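Long-range contacts in mannose-specific lectin 3 chain 2 (Crocus vernus, PDB 3MEZ), which probably binds mannose as one of the two kinds of lectin-domain chain that make up a heterotetrameric plant lectin: residues 6-11 and 92-97; 13-18 and 59-64; 33-38 and 47-52. All coordinates share one frame; numbering follows the deposited sequence.

Overall arrangement
The three contacts are antiparallel strand pairs, one in each of the three sheets that form the beta-prism II body of this bulb-type lectin domain. Along the chain they are nested: interaction 3 lies inside the loop closed by interaction 2, which lies inside that of interaction 1. Their centres are about 13 Å apart for interactions 1 and 2, about 12 Å for 2 and 3, and about 17 Å for 1 and 3. Leu63 packs against the backbone of 6-11 and 92-97, the Cys34-Cys59 disulfide ties interaction 3 to interaction 2, and Leu95 touches Leu38. Each sheet thus turns apolar residues toward a common core.

Interaction 1 (6-11 and 92-97); sequences RNVLFS and VLILQI
Val92 pushes its CG2 methyl into the angle between Val8 and Phe10, and this cluster carries one face of the contact. Val92 CG2 lies 3.3 Å from Val8 CG1, tighter than usual for two carbons, and 3.4 Å from Phe10 CD1, the ring running alongside the valine. Val8 CG1 also rests over the rim of one face of the Phe10 ring. The off-staggered chi1 of Val92 (97°) and its short contact with Val8 may reflect real crowding or imprecise placement of this methyl. Beta-branched residues suit this face, since they fill space close to the backbone and are at ease in an extended chain. On the other face, Leu9 and Leu93 pair through CB atoms 4.1 Å apart. Beneath the side chains, the strands 8-10 and 92-95 run antiparallel. Leu9 and Leu93 form the hydrogen-bonded pair: Leu93 N reaches Leu9 O at 2.8 Å, almost straight at 179°, and Leu9 N reaches Leu93 O at 2.9 Å. A third bond, from Leu95 N to Asn7 O, extends the pairing beyond strand 8-10. This is one sheet of the beta-prism II fold of bulb-type lectins, with 92-95 lying between 8-10 and 101-110. Leu9 and Leu93 face the core, where Leu63 of the next sheet meets both. Around the polar end, a water bridges Asn7 ND2, whose proton it accepts at 3.1 Å, and Leu95 O. The amide suits this place because its ND2 also donates to Asn3 OD1 of the chain of Mannose-specific lectin 3 chain 1. That chain also packs its Pro93 on Phe10 and its Ala88 on Ile94. Phe10 N is held in turn by the side-chain oxygen of Gln13, which links the end of strand 8-10 to the turn leading into strand 14-16.

Interaction 2 (13-18 and 59-64); sequences QVMYDN and CFMRLG. Unlike the reference sequence in segment 13-18: Met15 (reference Gln).
Met15 and Met61 face each other as the hydrogen-bonded pair of this antiparallel contact, each backbone serving the other as donor and acceptor. Met61 N meets Met15 O at 3.0 Å, nearly straight at 172°; the return bond, Met15 N to Met61 O, has the same length. A weak bond of 3.5 Å joins Leu63 N to Gln13 O. Further along, a water accepts from Asp17 N and donates to Cys59 O, bridging the strands where they part. Among the apolar contacts, Met15 and Met61 lie side by side, pointing the same way; their flexible thioether chains fill the apolar interior beside Met30, although Met15 is a difference from the reference sequence. On the other face, Val14 CG1, anti to its own carbonyl carbon (chi1 -59°), touches two residues of strand 60-63: Arg62 CB at 3.9 Å and Phe60 CD2 at 4.0 Å. Tyr16 and Phe60 meet through their CB atoms, while the tyrosine ring leads away. Charged and polar ends on this face serve the assembly: Arg62, extended from CG to NE, forms a salt bridge with Asp74 of the second subunit, and Tyr16 OH bonds Ile2 N of that same subunit. An inner face of methionines and an outer face turned to a partner subunit fit the outermost pair, within this chain, of a four-stranded sheet in a beta-prism II lectin.

Interaction 3 (33-38 and 47-52); sequences DCNLVL and VWESGT. Unlike the reference sequence in segment 47-52: Val47 (reference Ser).
Leu38 and Trp48, the two residues that lose most surface to the contact, face each other in the beta hairpin of strands 36-40 and 45-49. Leu38 N bonds Trp48 O at 2.8 Å, while Leu38 O receives weak bonds from both Val47 N and Trp48 N, a classic beta bulge. With CG anti to the backbone N (chi1 -180°), the indole is carried over toward Leu36, its CZ3 3.7 Å from Leu36 CD1, and it stacks edge-to-face with Trp105 of the chain of Mannose-specific lectin 3 chain 1. Thr52 comes next: its OG1 gives its proton to Cys34 O at a modelled 2.5 Å, shorter than expected and of doubtful exactness, and its N reaches Asn35 OD1 at 3.2 Å from above the carbonyl plane. The Asn35 amide suits its place because it also donates, from ND2 to Glu49 OE1 at 2.8 Å, in its amide plane. Asp33 OD1 accepts from Asn35 N in an Asx turn. Of the family's QxDxNxVxY mannose motif, only Asp33, Asn35 and Val37 match; its glutamine (here Arg31) and tyrosine are replaced, leaving mannose binding here uncertain. With both amide ends bonded across the hairpin, Asn35 is probably fixed in rotation.

Interaction 1 (6-11 and 92-97)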
ATOM      1  N   ARG B   6      -1.514  10.506  -5.104  1.00 20.19           N
ATOM      2  CA  ARG B   6      -1.294  10.525  -6.530  1.00 20.18           C
ATOM      3  C   ARG B   6       0.056  11.113  -6.954  1.00 19.19           C
ATOM      4  O   ARG B   6       0.639  10.638  -7.842  1.00 18.07           O
ATOM      5  CB  ARG B   6      -2.385  11.303  -7.237  1.00 20.91           C
ATOM      6  CG  ARG B   6      -2.159  11.421  -8.683  0.50 20.41           C
ATOM      7  CD  ARG B   6      -3.380  11.918  -9.470  0.50 25.17           C
ATOM      8  NE  ARG B   6      -4.061  10.826 -10.166  0.50 29.58           N
ATOM      9  CZ  ARG B   6      -4.171  10.735 -11.483  0.50 29.22           C
ATOM     10  NH1 ARG B   6      -4.799   9.715 -12.019  0.50 33.73           N
ATOM     11  NH2 ARG B   6      -3.665  11.668 -12.260  0.50 28.38           N
ATOM     12  N   ASN B   7       0.477  12.180  -6.300  1.00 18.30           N
ATOM     13  CA  ASN B   7       1.655  12.933  -6.675  1.00 17.43           C
ATOM     14  C   ASN B   7       2.878  12.814  -5.761  1.00 18.28           C
ATOM     15  O   ASN B   7       3.890  13.335  -6.071  1.00 18.88           O
ATOM     16  CB  ASN B   7       1.301  14.397  -6.873  1.00 15.54           C
ATOM     17  CG  ASN B   7       0.851  15.069  -5.601  1.00 19.39           C
ATOM     18  OD1 ASN B   7       0.164  14.498  -4.814  1.00 18.07           O
ATOM     19  ND2 ASN B   7       1.239  16.311  -5.437  1.00 15.53           N
ATOM     20  N   VAL B   8       2.750  12.108  -4.647  1.00 18.57           N
ATOM     21  CA  VAL B   8       3.780  12.002  -3.634  1.00 17.21           C
ATOM     22  C   VAL B   8       3.903  10.586  -3.081  1.00 20.27           C
ATOM     23  O   VAL B   8       2.915   9.993  -2.829  1.00 18.75           O
ATOM     24  CB  VAL B   8       3.406  12.870  -2.443  1.00 16.91           C
ATOM     25  CG1 VAL B   8       4.389  12.746  -1.350  1.00 23.13           C
ATOM     26  CG2 VAL B   8       3.204  14.285  -2.836  1.00 17.53           C
ATOM     27  N   LEU B   9       5.120  10.109  -2.873  1.00 20.17           N
ATOM     28  CA  LEU B   9       5.423   8.853  -2.194  1.00 21.06           C
ATOM     29  C   LEU B   9       6.187   9.161  -0.902  1.00 21.43           C
ATOM     30  O   LEU B   9       7.106   9.901  -0.946  1.00 20.75           O
ATOM     31  CB  LEU B   9       6.284   7.945  -3.071  1.00 22.21           C
ATOM     32  CG  LEU B   9       6.465   6.483  -2.682  1.00 23.36           C
ATOM     33  CD1 LEU B   9       5.231   5.741  -2.997  1.00 20.66           C
ATOM     34  CD2 LEU B   9       7.628   5.819  -3.317  1.00 24.37           C
ATOM     35  N   PHE B  10       5.762   8.590   0.209  1.00 20.20           N
ATOM     36  CA  PHE B  10       6.334   8.805   1.508  1.00 19.51           C
ATOM     37  C   PHE B  10       7.254   7.641   1.886  1.00 20.16           C
ATOM     38  O   PHE B  10       7.068   6.568   1.399  1.00 18.99           O
ATOM     39  CB  PHE B  10       5.251   8.948   2.548  1.00 20.37           C
ATOM     40  CG  PHE B  10       4.272  10.033   2.277  1.00 21.67           C
ATOM     41  CD1 PHE B  10       4.513  11.320   2.689  1.00 20.65           C
ATOM     42  CD2 PHE B  10       3.100   9.771   1.624  1.00 17.85           C
ATOM     43  CE1 PHE B  10       3.638  12.291   2.434  1.00 21.55           C
ATOM     44  CE2 PHE B  10       2.249  10.774   1.372  1.00 21.57           C
ATOM     45  CZ  PHE B  10       2.516  12.012   1.789  1.00 20.06           C
ATOM     46  N   SER B  11       8.204   7.850   2.789  1.00 17.06           N
ATOM     47  CA  SER B  11       9.139   6.793   3.151  1.00 17.40           C
ATOM     48  C   SER B  11       8.374   5.552   3.699  1.00 18.90           C
ATOM     49  O   SER B  11       7.446   5.709   4.417  1.00 19.68           O
ATOM     50  CB  SER B  11      10.137   7.266   4.215  1.00 19.35           C
ATOM     51  OG  SER B  11      10.995   8.281   3.801  1.00 20.63           O
ATOM     52  N   VAL B  92      10.098  12.378   1.457  1.00 18.68           N
ATOM     53  CA  VAL B  92       9.047  12.439   0.522  1.00 20.40           C
ATOM     54  C   VAL B  92       9.603  12.551  -0.896  1.00 20.14           C
ATOM     55  O   VAL B  92      10.540  13.222  -1.123  1.00 20.61           O
ATOM     56  CB  VAL B  92       8.103  13.560   0.951  1.00 21.81           C
ATOM     57  CG1 VAL B  92       8.379  14.821   0.244  1.00 20.08           C
ATOM     58  CG2 VAL B  92       6.778  13.146   0.928  1.00 22.51           C
ATOM     59  N   LEU B  93       9.042  11.790  -1.801  1.00 18.39           N
ATOM     60  CA  LEU B  93       9.327  11.860  -3.221  1.00 18.14           C
ATOM     61  C   LEU B  93       8.120  12.542  -3.847  1.00 18.47           C
ATOM     62  O   LEU B  93       7.032  12.037  -3.764  1.00 16.59           O
ATOM     63  CB  LEU B  93       9.453  10.481  -3.810  1.00 18.65           C
ATOM     64  CG  LEU B  93      10.133  10.055  -5.119  1.00 24.01           C
ATOM     65  CD1 LEU B  93       9.389   9.068  -5.985  1.00 22.18           C
ATOM     66  CD2 LEU B  93      10.688  11.151  -5.925  1.00 22.35           C
ATOM     67  N   ILE B  94       8.344  13.684  -4.455  1.00 18.05           N
ATOM     68  CA  ILE B  94       7.313  14.444  -5.100  1.00 17.59           C
ATOM     69  C   ILE B  94       7.471  14.492  -6.616  1.00 18.23           C
ATOM     70  O   ILE B  94       8.484  14.842  -7.112  1.00 17.19           O
ATOM     71  CB  ILE B  94       7.280  15.885  -4.578  1.00 18.33           C
ATOM     72  CG1 ILE B  94       7.170  15.934  -3.062  1.00 21.08           C
ATOM     73  CG2 ILE B  94       6.158  16.633  -5.160  1.00 15.94           C
ATOM     74  CD1 ILE B  94       7.308  17.222  -2.504  1.00 19.64           C
ATOM     75  N   LEU B  95       6.425  14.154  -7.340  1.00 17.04           N
ATOM     76  CA  LEU B  95       6.445  14.373  -8.761  1.00 18.40           C
ATOM     77  C   LEU B  95       5.897  15.760  -9.009  1.00 18.27           C
ATOM     78  O   LEU B  95       4.744  15.992  -8.927  1.00 17.44           O
ATOM     79  CB  LEU B  95       5.648  13.335  -9.519  1.00 18.10           C
ATOM     80  CG  LEU B  95       5.643  13.413 -11.032  1.00 18.36           C
ATOM     81  CD1 LEU B  95       6.997  13.195 -11.596  1.00 21.11           C
ATOM     82  CD2 LEU B  95       4.666  12.467 -11.648  1.00 19.58           C
ATOM     83  N   GLN B  96       6.803  16.675  -9.256  1.00 18.78           N
ATOM     84  CA  GLN B  96       6.503  18.086  -9.381  1.00 17.90           C
ATOM     85  C   GLN B  96       5.929  18.567 -10.720  1.00 18.85           C
ATOM     86  O   GLN B  96       6.166  18.013 -11.730  1.00 17.08           O
ATOM     87  CB  GLN B  96       7.720  18.939  -9.009  1.00 18.09           C
ATOM     88  CG  GLN B  96       8.437  18.548  -7.792  1.00 16.83           C
ATOM     89  CD  GLN B  96       9.590  19.435  -7.454  1.00 24.74           C
ATOM     90  OE1 GLN B  96      10.118  20.118  -8.293  1.00 23.98           O
ATOM     91  NE2 GLN B  96       9.991  19.398  -6.228  1.00 18.81           N
ATOM     92  N   ILE B  97       5.261  19.700 -10.672  1.00 19.66           N
ATOM     93  CA  ILE B  97       4.670  20.310 -11.848  1.00 23.08           C
ATOM     94  C   ILE B  97       5.673  20.749 -12.896  1.00 23.60           C
ATOM     95  O   ILE B  97       5.332  20.871 -13.998  1.00 24.16           O
ATOM     96  CB  ILE B  97       3.743  21.482 -11.538  1.00 23.92           C
ATOM     97  CG1 ILE B  97       4.499  22.565 -10.827  1.00 26.11           C
ATOM     98  CG2 ILE B  97       2.549  21.048 -10.741  1.00 24.16           C
ATOM     99  CD1 ILE B  97       3.868  23.825 -10.864  1.00 30.29           C
TER
HETATM  100  O   HOH W   1       2.963  17.698  -7.594  1.00 25.18           O

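Interaction 2 (13-18 and 59-64)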
ATOM      1  N   GLN B  13       6.612   3.552   1.774  1.00 17.29           N
ATOM      2  CA  GLN B  13       5.734   3.207   0.674  1.00 18.53           C
ATOM      3  C   GLN B  13       6.488   2.533  -0.504  1.00 19.35           C
ATOM      4  O   GLN B  13       7.639   2.750  -0.738  1.00 18.94           O
ATOM      5  CB  GLN B  13       4.931   4.411   0.147  1.00 18.34           C
ATOM      6  CG  GLN B  13       4.011   5.010   1.103  1.00 20.57           C
ATOM      7  CD  GLN B  13       3.073   6.041   0.488  1.00 21.18           C
ATOM      8  OE1 GLN B  13       3.492   6.965  -0.110  1.00 18.01           O
ATOM      9  NE2 GLN B  13       1.817   5.850   0.682  1.00 21.04           N
ATOM     10  N   VAL B  14       5.776   1.724  -1.239  1.00 17.39           N
ATOM     11  CA  VAL B  14       6.291   1.008  -2.374  1.00 17.37           C
ATOM     12  C   VAL B  14       5.399   1.134  -3.617  1.00 18.52           C
ATOM     13  O   VAL B  14       4.257   1.373  -3.508  1.00 19.23           O
ATOM     14  CB  VAL B  14       6.461  -0.487  -2.069  1.00 17.94           C
ATOM     15  CG1 VAL B  14       7.364  -0.709  -0.951  1.00 17.48           C
ATOM     16  CG2 VAL B  14       5.150  -1.102  -1.794  1.00 16.98           C
ATOM     17  N   MET B  15       5.978   0.962  -4.780  1.00 19.26           N
ATOM     18  CA  MET B  15       5.255   0.913  -6.024  1.00 21.11           C
ATOM     19  C   MET B  15       5.674  -0.310  -6.828  1.00 20.22           C
ATOM     20  O   MET B  15       6.827  -0.609  -6.909  1.00 22.31           O
ATOM     21  CB  MET B  15       5.510   2.157  -6.841  1.00 22.48           C
ATOM     22  CG  MET B  15       5.007   3.418  -6.286  1.00 27.68           C
ATOM     23  SD  MET B  15       5.117   4.800  -7.448  1.00 36.53           S
ATOM     24  CE  MET B  15       6.768   5.064  -7.384  1.00 20.36           C
ATOM     25  N   TYR B  16       4.714  -1.013  -7.390  1.00 20.43           N
ATOM     26  CA  TYR B  16       4.995  -2.157  -8.206  1.00 20.11           C
ATOM     27  C   TYR B  16       3.950  -2.418  -9.287  1.00 21.30           C
ATOM     28  O   TYR B  16       2.858  -1.945  -9.212  1.00 21.07           O
ATOM     29  CB  TYR B  16       5.229  -3.385  -7.338  1.00 20.20           C
ATOM     30  CG  TYR B  16       4.102  -3.701  -6.414  1.00 17.90           C
ATOM     31  CD1 TYR B  16       4.079  -3.218  -5.143  1.00 19.34           C
ATOM     32  CD2 TYR B  16       3.048  -4.455  -6.827  1.00 20.29           C
ATOM     33  CE1 TYR B  16       3.075  -3.466  -4.313  1.00 18.05           C
ATOM     34  CE2 TYR B  16       2.022  -4.719  -6.006  1.00 19.13           C
ATOM     35  CZ  TYR B  16       2.029  -4.230  -4.749  1.00 16.79           C
ATOM     36  OH  TYR B  16       1.001  -4.500  -3.963  1.00 20.93           O
ATOM     37  N   ASP B  17       4.339  -3.159 -10.303  1.00 21.76           N
ATOM     38  CA  ASP B  17       3.427  -3.625 -11.299  1.00 23.00           C
ATOM     39  C   ASP B  17       2.604  -2.523 -11.961  1.00 22.34           C
ATOM     40  O   ASP B  17       1.433  -2.608 -12.000  1.00 20.04           O
ATOM     41  CB  ASP B  17       2.514  -4.656 -10.692  1.00 24.02           C
ATOM     42  CG  ASP B  17       1.891  -5.545 -11.704  1.00 28.72           C
ATOM     43  OD1 ASP B  17       2.366  -5.618 -12.809  1.00 29.77           O
ATOM     44  OD2 ASP B  17       0.904  -6.133 -11.382  1.00 32.80           O
ATOM     45  N   ASN B  18       3.296  -1.492 -12.416  1.00 22.10           N
ATOM     46  CA  ASN B  18       2.751  -0.376 -13.176  1.00 22.22           C
ATOM     47  C   ASN B  18       2.061   0.710 -12.367  1.00 22.56           C
ATOM     48  O   ASN B  18       1.515   1.603 -12.909  1.00 23.11           O
ATOM     49  CB  ASN B  18       1.842  -0.843 -14.269  1.00 23.52           C
ATOM     50  CG  ASN B  18       2.492  -1.813 -15.164  1.00 26.48           C
ATOM     51  OD1 ASN B  18       3.563  -1.588 -15.636  1.00 27.19           O
ATOM     52  ND2 ASN B  18       1.838  -2.892 -15.414  1.00 31.95           N
ATOM     53  N   CYS B  59       9.612  -6.812  -9.534  1.00 22.35           N
ATOM     54  CA  CYS B  59      10.348  -5.699  -8.940  1.00 23.59           C
ATOM     55  C   CYS B  59       9.466  -4.672  -8.266  1.00 23.02           C
ATOM     56  O   CYS B  59       8.360  -4.488  -8.664  1.00 23.45           O
ATOM     57  CB  CYS B  59      11.226  -4.996  -9.973  1.00 22.68           C
ATOM     58  SG  CYS B  59      12.423  -6.033 -10.625  1.00 28.99           S
ATOM     59  N   PHE B  60       9.980  -4.073  -7.215  1.00 22.08           N
ATOM     60  CA  PHE B  60       9.323  -2.996  -6.521  1.00 21.53           C
ATOM     61  C   PHE B  60      10.265  -1.849  -6.223  1.00 20.77           C
ATOM     62  O   PHE B  60      11.413  -2.050  -6.008  1.00 22.92           O
ATOM     63  CB  PHE B  60       8.577  -3.456  -5.251  1.00 20.14           C
ATOM     64  CG  PHE B  60       9.444  -3.907  -4.121  1.00 18.71           C
ATOM     65  CD1 PHE B  60       9.894  -5.195  -4.069  1.00 19.04           C
ATOM     66  CD2 PHE B  60       9.749  -3.078  -3.085  1.00 17.85           C
ATOM     67  CE1 PHE B  60      10.634  -5.627  -3.055  1.00 18.05           C
ATOM     68  CE2 PHE B  60      10.498  -3.515  -2.069  1.00 23.20           C
ATOM     69  CZ  PHE B  60      10.947  -4.813  -2.054  1.00 21.23           C
ATOM     70  N   MET B  61       9.716  -0.658  -6.195  1.00 20.90           N
ATOM     71  CA  MET B  61      10.402   0.524  -5.761  1.00 20.37           C
ATOM     72  C   MET B  61       9.963   0.983  -4.368  1.00 19.98           C
ATOM     73  O   MET B  61       8.834   0.915  -4.030  1.00 18.91           O
ATOM     74  CB  MET B  61      10.218   1.646  -6.750  1.00 20.85           C
ATOM     75  CG  MET B  61      11.265   2.635  -6.660  1.00 26.15           C
ATOM     76  SD  MET B  61      10.735   3.927  -5.614  1.00 40.42           S
ATOM     77  CE  MET B  61       9.823   4.901  -6.741  1.00 29.29           C
ATOM     78  N   ARG B  62      10.931   1.395  -3.576  1.00 18.35           N
ATOM     79  CA  ARG B  62      10.707   1.798  -2.224  1.00 18.97           C
ATOM     80  C   ARG B  62      11.512   3.028  -1.870  1.00 18.97           C
ATOM     81  O   ARG B  62      12.658   3.082  -2.125  1.00 18.11           O
ATOM     82  CB  ARG B  62      11.053   0.660  -1.249  1.00 16.98           C
ATOM     83  CG  ARG B  62      10.978   1.017   0.212  1.00 19.57           C
ATOM     84  CD  ARG B  62      11.335  -0.128   1.179  1.00 18.01           C
ATOM     85  NE  ARG B  62      11.271   0.198   2.594  1.00 18.59           N
ATOM     86  CZ  ARG B  62      12.231   0.793   3.286  1.00 22.45           C
ATOM     87  NH1 ARG B  62      13.337   1.133   2.711  1.00 20.95           N
ATOM     88  NH2 ARG B  62      12.097   1.035   4.552  1.00 18.23           N
ATOM     89  N   LEU B  63      10.867   3.970  -1.221  1.00 18.50           N
ATOM     90  CA  LEU B  63      11.525   5.122  -0.681  1.00 19.46           C
ATOM     91  C   LEU B  63      11.840   4.836   0.776  1.00 20.77           C
ATOM     92  O   LEU B  63      10.988   4.532   1.562  1.00 18.94           O
ATOM     93  CB  LEU B  63      10.654   6.367  -0.815  1.00 16.57           C
ATOM     94  CG  LEU B  63      11.124   7.663  -0.160  1.00 21.56           C
ATOM     95  CD1 LEU B  63      12.423   8.084  -0.712  1.00 19.09           C
ATOM     96  CD2 LEU B  63      10.122   8.798  -0.282  1.00 17.89           C
ATOM     97  N   GLY B  64      13.117   4.928   1.080  1.00 20.06           N
ATOM     98  CA  GLY B  64      13.642   4.637   2.377  1.00 20.30           C
ATOM     99  C   GLY B  64      13.635   5.777   3.370  1.00 21.11           C
ATOM    100  O   GLY B  64      13.254   6.845   3.060  1.00 20.91           O
TER
HETATM  101  O   HOH W   2       7.046  -3.663 -11.014  1.00 30.88           O

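Interaction 3 (33-38 and 47-52)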
ATOM      1  N   ASP B  33       8.247  -4.523 -15.977  1.00 28.84           N
ATOM      2  CA  ASP B  33       9.522  -5.006 -16.483  1.00 28.48           C
ATOM      3  C   ASP B  33      10.747  -4.591 -15.688  1.00 27.99           C
ATOM      4  O   ASP B  33      11.821  -4.789 -16.134  1.00 27.54           O
ATOM      5  CB  ASP B  33       9.690  -4.708 -17.954  1.00 29.59           C
ATOM      6  CG  ASP B  33      10.081  -3.284 -18.238  1.00 30.46           C
ATOM      7  OD1 ASP B  33      10.117  -2.463 -17.325  1.00 29.74           O
ATOM      8  OD2 ASP B  33      10.301  -2.980 -19.401  1.00 32.68           O
ATOM      9  N   CYS B  34      10.531  -4.037 -14.505  1.00 26.81           N
ATOM     10  CA  CYS B  34      11.563  -3.635 -13.555  1.00 26.17           C
ATOM     11  C   CYS B  34      12.225  -2.290 -13.835  1.00 27.09           C
ATOM     12  O   CYS B  34      13.127  -1.934 -13.158  1.00 26.54           O
ATOM     13  CB  CYS B  34      12.622  -4.719 -13.361  1.00 27.53           C
ATOM     14  SG  CYS B  34      13.497  -4.687 -11.803  1.00 30.45           S
ATOM     15  N   ASN B  35      11.722  -1.583 -14.828  1.00 25.82           N
ATOM     16  CA  ASN B  35      12.171  -0.251 -15.197  1.00 25.87           C
ATOM     17  C   ASN B  35      11.303   0.843 -14.576  1.00 24.33           C
ATOM     18  O   ASN B  35      10.111   0.808 -14.674  1.00 24.33           O
ATOM     19  CB  ASN B  35      12.230  -0.107 -16.730  1.00 26.04           C
ATOM     20  CG  ASN B  35      13.175   1.001 -17.205  1.00 28.57           C
ATOM     21  OD1 ASN B  35      13.965   1.498 -16.469  1.00 31.09           O
ATOM     22  ND2 ASN B  35      13.067   1.367 -18.450  1.00 26.36           N
ATOM     23  N   LEU B  36      11.948   1.811 -13.960  1.00 24.03           N
ATOM     24  CA  LEU B  36      11.279   2.948 -13.372  1.00 23.11           C
ATOM     25  C   LEU B  36      11.376   4.072 -14.357  1.00 23.72           C
ATOM     26  O   LEU B  36      12.431   4.503 -14.665  1.00 23.07           O
ATOM     27  CB  LEU B  36      12.016   3.385 -12.135  1.00 23.61           C
ATOM     28  CG  LEU B  36      11.372   4.034 -10.919  1.00 25.59           C
ATOM     29  CD1 LEU B  36      12.202   5.081 -10.295  1.00 27.95           C
ATOM     30  CD2 LEU B  36       9.936   4.451 -11.070  1.00 24.73           C
ATOM     31  N   VAL B  37      10.260   4.539 -14.840  1.00 23.43           N
ATOM     32  CA  VAL B  37      10.262   5.463 -15.936  1.00 26.02           C
ATOM     33  C   VAL B  37       9.484   6.738 -15.676  1.00 25.97           C
ATOM     34  O   VAL B  37       8.378   6.705 -15.264  1.00 24.73           O
ATOM     35  CB  VAL B  37       9.711   4.800 -17.212  1.00 26.62           C
ATOM     36  CG1 VAL B  37       9.746   5.747 -18.385  1.00 30.00           C
ATOM     37  CG2 VAL B  37      10.475   3.566 -17.527  1.00 29.06           C
ATOM     38  N   LEU B  38      10.081   7.865 -15.981  1.00 26.19           N
ATOM     39  CA  LEU B  38       9.397   9.104 -15.878  1.00 26.34           C
ATOM     40  C   LEU B  38       9.115   9.673 -17.266  1.00 28.57           C
ATOM     41  O   LEU B  38       9.997   9.950 -18.007  1.00 25.72           O
ATOM     42  CB  LEU B  38      10.231  10.012 -15.030  1.00 26.77           C
ATOM     43  CG  LEU B  38      10.009  11.482 -14.965  1.00 29.41           C
ATOM     44  CD1 LEU B  38       8.688  11.843 -15.445  1.00 29.40           C
ATOM     45  CD2 LEU B  38      10.235  11.975 -13.629  1.00 29.09           C
ATOM     46  N   VAL B  47      11.400  11.129 -20.090  1.00 34.74           N
ATOM     47  CA  VAL B  47      12.303  12.074 -19.435  1.00 33.77           C
ATOM     48  C   VAL B  47      13.506  11.496 -18.682  1.00 33.08           C
ATOM     49  O   VAL B  47      14.564  12.062 -18.689  1.00 30.64           O
ATOM     50  CB  VAL B  47      11.580  13.106 -18.577  1.00 32.77           C
ATOM     51  CG1 VAL B  47      12.564  13.989 -17.905  1.00 36.35           C
ATOM     52  CG2 VAL B  47      10.684  13.944 -19.408  1.00 36.06           C
ATOM     53  N   TRP B  48      13.289  10.403 -17.979  1.00 31.02           N
ATOM     54  CA  TRP B  48      14.304   9.719 -17.203  1.00 30.28           C
ATOM     55  C   TRP B  48      13.875   8.285 -17.039  1.00 30.26           C
ATOM     56  O   TRP B  48      12.707   8.019 -17.027  1.00 28.74           O
ATOM     57  CB  TRP B  48      14.410  10.362 -15.837  1.00 29.42           C
ATOM     58  CG  TRP B  48      15.383   9.808 -14.929  1.00 29.61           C
ATOM     59  CD1 TRP B  48      16.641  10.215 -14.774  1.00 28.80           C
ATOM     60  CD2 TRP B  48      15.190   8.760 -13.987  1.00 28.64           C
ATOM     61  NE1 TRP B  48      17.258   9.494 -13.829  1.00 28.21           N
ATOM     62  CE2 TRP B  48      16.385   8.586 -13.323  1.00 29.16           C
ATOM     63  CE3 TRP B  48      14.123   7.942 -13.659  1.00 29.29           C
ATOM     64  CZ2 TRP B  48      16.551   7.634 -12.351  1.00 32.77           C
ATOM     65  CZ3 TRP B  48      14.284   7.006 -12.711  1.00 29.20           C
ATOM     66  CH2 TRP B  48      15.479   6.849 -12.063  1.00 31.21           C
ATOM     67  N   GLU B  49      14.838   7.393 -16.916  1.00 28.82           N
ATOM     68  CA  GLU B  49      14.576   6.006 -16.616  1.00 30.32           C
ATOM     69  C   GLU B  49      15.718   5.385 -15.822  1.00 29.52           C
ATOM     70  O   GLU B  49      16.827   5.816 -15.897  1.00 27.64           O
ATOM     71  CB  GLU B  49      14.298   5.231 -17.885  1.00 31.26           C
ATOM     72  CG  GLU B  49      15.482   4.951 -18.703  1.00 35.76           C
ATOM     73  CD  GLU B  49      15.156   4.171 -19.923  1.00 43.36           C
ATOM     74  OE1 GLU B  49      14.910   2.996 -19.807  1.00 43.69           O
ATOM     75  OE2 GLU B  49      15.145   4.737 -21.007  1.00 47.39           O
ATOM     76  N   SER B  50      15.417   4.390 -15.023  1.00 27.55           N
ATOM     77  CA  SER B  50      16.447   3.670 -14.337  1.00 27.03           C
ATOM     78  C   SER B  50      17.251   2.804 -15.298  1.00 27.79           C
ATOM     79  O   SER B  50      18.330   2.443 -15.010  1.00 28.88           O
ATOM     80  CB  SER B  50      15.879   2.850 -13.191  1.00 27.19           C
ATOM     81  OG  SER B  50      14.997   1.924 -13.657  1.00 23.59           O
ATOM     82  N   GLY B  51      16.696   2.517 -16.448  1.00 28.41           N
ATOM     83  CA  GLY B  51      17.272   1.578 -17.373  1.00 28.98           C
ATOM     84  C   GLY B  51      17.497   0.186 -16.825  1.00 30.30           C
ATOM     85  O   GLY B  51      18.522  -0.374 -17.006  1.00 29.23           O
ATOM     86  N   THR B  52      16.510  -0.336 -16.118  1.00 28.66           N
ATOM     87  CA  THR B  52      16.604  -1.629 -15.495  1.00 29.98           C
ATOM     88  C   THR B  52      15.594  -2.592 -16.037  1.00 31.28           C
ATOM     89  O   THR B  52      15.241  -3.508 -15.395  1.00 31.79           O
ATOM     90  CB  THR B  52      16.494  -1.565 -13.990  1.00 29.45           C
ATOM     91  OG1 THR B  52      15.334  -0.847 -13.641  1.00 27.13           O
ATOM     92  CG2 THR B  52      17.687  -0.902 -13.400  1.00 29.94           C
TER